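Oxidoreductase, short chain dehydrogenase/reductase family protein (Bifidobacterium adolescentis L2-32, PDB 6OW4) binds NADH and acts as a 20beta-hydroxysteroid dehydrogenase of the short-chain dehydrogenase/reductase family. Local coordinates at residues A181-Y189 against D284-S292. Numbering follows the deposited sequence.
Sequences ALSGHNANY and DIRVDGGYS. Unlike the reference sequence in segment 181-189: A181 (reference Ser).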
# COMPACT_ATOMS: atom_id res chain seq x y z
N ALA F 181 -13.37 -5.63 -0.48
CA ALA F 181 -14.08 -4.33 -0.55
C ALA F 181 -13.09 -3.19 -0.26
O ALA F 181 -11.97 -3.48 0.21
CB ALA F 181 -15.23 -4.30 0.43
N LEU F 182 -13.50 -1.95 -0.53
CA LEU F 182 -12.73 -0.73 -0.20
C LEU F 182 -12.79 -0.48 1.31
O LEU F 182 -11.89 0.23 1.82
CB LEU F 182 -13.30 0.47 -0.97
CG LEU F 182 -12.78 0.64 -2.39
CD1 LEU F 182 -13.52 1.77 -3.08
CD2 LEU F 182 -11.27 0.90 -2.41
N SER F 183 -13.80 -1.03 2.00
CA SER F 183 -13.90 -1.10 3.48
C SER F 183 -12.66 -1.82 4.04
O SER F 183 -12.26 -1.49 5.18
CB SER F 183 -15.17 -1.79 3.90
OG SER F 183 -16.30 -1.19 3.27
N GLY F 184 -12.10 -2.75 3.27
CA GLY F 184 -10.85 -3.47 3.58
C GLY F 184 -9.61 -2.60 3.41
O GLY F 184 -8.56 -2.98 3.95
N HIS F 185 -9.72 -1.49 2.66
CA HIS F 185 -8.64 -0.50 2.42
C HIS F 185 -8.85 0.76 3.25
O HIS F 185 -7.87 1.25 3.85
CB HIS F 185 -8.58 -0.12 0.93
CG HIS F 185 -8.18 -1.24 0.03
ND1 HIS F 185 -9.03 -1.75 -0.93
CD2 HIS F 185 -7.02 -1.93 -0.08
CE1 HIS F 185 -8.41 -2.71 -1.58
NE2 HIS F 185 -7.18 -2.84 -1.08
N ASN F 186 -10.09 1.27 3.26
CA ASN F 186 -10.48 2.60 3.80
C ASN F 186 -11.79 2.47 4.58
O ASN F 186 -12.65 1.69 4.15
CB ASN F 186 -10.66 3.62 2.68
CG ASN F 186 -9.38 3.92 1.93
OD1 ASN F 186 -9.15 3.38 0.85
ND2 ASN F 186 -8.54 4.78 2.49
N ALA F 187 -11.94 3.23 5.67
CA ALA F 187 -13.24 3.46 6.33
C ALA F 187 -14.10 4.31 5.38
O ALA F 187 -13.70 5.45 5.09
CB ALA F 187 -13.05 4.13 7.67
N ASN F 188 -15.21 3.74 4.89
CA ASN F 188 -16.10 4.39 3.89
C ASN F 188 -16.55 5.75 4.43
O ASN F 188 -17.13 5.78 5.53
CB ASN F 188 -17.30 3.51 3.52
CG ASN F 188 -16.92 2.16 2.94
OD1 ASN F 188 -15.77 1.74 3.05
ND2 ASN F 188 -17.87 1.48 2.34
N TYR F 189 -16.28 6.82 3.68
CA TYR F 189 -16.52 8.23 4.07
C TYR F 189 -18.00 8.58 3.84
O TYR F 189 -18.52 8.26 2.75
CB TYR F 189 -15.59 9.16 3.29
CG TYR F 189 -15.97 10.62 3.34
CD1 TYR F 189 -15.53 11.43 4.37
CD2 TYR F 189 -16.76 11.18 2.36
CE1 TYR F 189 -15.88 12.77 4.43
CE2 TYR F 189 -17.11 12.52 2.39
CZ TYR F 189 -16.67 13.32 3.43
OH TYR F 189 -17.01 14.63 3.48
N ASP F 284 -4.70 -7.35 -5.96
CA ASP F 284 -6.10 -6.87 -5.86
C ASP F 284 -6.42 -6.01 -7.09
O ASP F 284 -5.53 -5.25 -7.52
CB ASP F 284 -6.32 -6.07 -4.58
CG ASP F 284 -7.73 -5.54 -4.43
OD1 ASP F 284 -8.68 -6.36 -4.46
OD2 ASP F 284 -7.88 -4.31 -4.30
N ILE F 285 -7.64 -6.11 -7.61
CA ILE F 285 -8.17 -5.20 -8.66
C ILE F 285 -9.35 -4.43 -8.06
O ILE F 285 -10.40 -5.06 -7.81
CB ILE F 285 -8.53 -5.98 -9.94
CG1 ILE F 285 -7.35 -6.83 -10.42
CG2 ILE F 285 -9.03 -5.03 -11.03
CD1 ILE F 285 -7.53 -7.46 -11.79
N ARG F 286 -9.16 -3.13 -7.81
CA ARG F 286 -10.22 -2.22 -7.31
C ARG F 286 -11.11 -1.82 -8.49
O ARG F 286 -10.57 -1.43 -9.54
CB ARG F 286 -9.60 -0.99 -6.64
CG ARG F 286 -8.68 -1.33 -5.48
CD ARG F 286 -8.18 -0.12 -4.72
NE ARG F 286 -6.96 -0.43 -3.98
CZ ARG F 286 -6.37 0.38 -3.10
NH1 ARG F 286 -6.88 1.57 -2.83
NH2 ARG F 286 -5.26 0.00 -2.49
N VAL F 287 -12.43 -1.94 -8.32
CA VAL F 287 -13.47 -1.56 -9.32
C VAL F 287 -14.43 -0.59 -8.63
O VAL F 287 -15.53 -1.03 -8.24
CB VAL F 287 -14.18 -2.81 -9.88
CG1 VAL F 287 -15.06 -2.48 -11.07
CG2 VAL F 287 -13.18 -3.90 -10.26
N ASP F 288 -14.01 0.67 -8.47
CA ASP F 288 -14.64 1.65 -7.55
C ASP F 288 -14.89 3.01 -8.22
O ASP F 288 -15.25 3.96 -7.50
CB ASP F 288 -13.78 1.84 -6.30
CG ASP F 288 -12.39 2.41 -6.58
OD1 ASP F 288 -12.06 2.63 -7.76
OD2 ASP F 288 -11.65 2.62 -5.60
N GLY F 289 -14.69 3.12 -9.54
CA GLY F 289 -14.87 4.37 -10.31
C GLY F 289 -14.00 5.51 -9.79
O GLY F 289 -14.43 6.67 -9.91
N GLY F 290 -12.82 5.19 -9.25
CA GLY F 290 -11.80 6.17 -8.83
C GLY F 290 -11.93 6.57 -7.36
O GLY F 290 -11.24 7.54 -6.97
N TYR F 291 -12.75 5.88 -6.58
CA TYR F 291 -12.96 6.16 -5.13
C TYR F 291 -11.61 6.21 -4.41
O TYR F 291 -11.38 7.15 -3.63
CB TYR F 291 -13.88 5.12 -4.47
CG TYR F 291 -14.10 5.35 -2.99
CD1 TYR F 291 -13.15 4.97 -2.06
CD2 TYR F 291 -15.25 5.98 -2.53
CE1 TYR F 291 -13.33 5.18 -0.70
CE2 TYR F 291 -15.45 6.20 -1.17
CZ TYR F 291 -14.49 5.80 -0.26
OH TYR F 291 -14.67 6.02 1.08
N SER F 292 -10.74 5.23 -4.68
CA SER F 292 -9.45 4.99 -3.97
C SER F 292 -8.49 6.17 -4.16
O SER F 292 -7.51 6.24 -3.39
CB SER F 292 -8.80 3.71 -4.41
OG SER F 292 -8.26 3.84 -5.72
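The loop that carries L182 and H185 packs across strand 284-287 and the type I' turn D288-Y291 that follows it, its backbone coming nearest at L182 and S292, whose CA atoms are 7.6 Å apart. This is the Rossmann fold of the short-chain dehydrogenases: the loop leaves strand 174-179 beside the NAD, which A181, a serine in the reference sequence, touches, and meets the last strand of the parallel sheet. L182 CD1 sits 3.4 Å from CD1 of Y291 and close against CB of D288. The imidazole of H185 takes the guanidinium of R286 flat on one face, centres 3.8 Å apart and planes 20° from parallel. At the ring edge, CE1 of H185 lies 3.2 Å from OD2 of D284, whose OD1 is held by T227 and S229. Replacing H185 with an alanine would strip the R286 guanidinium of this stacking partner and would probably set it freer to turn. D288 shapes the turn, its OD1 accepting from G290 N in an Asx turn and its OD2 from S292 N. A trans first torsion (chi1 179°) lets the Y291 ring reach Y189, whose N donates to Y291 OH at 3.2 Å and 167°, near the ring plane.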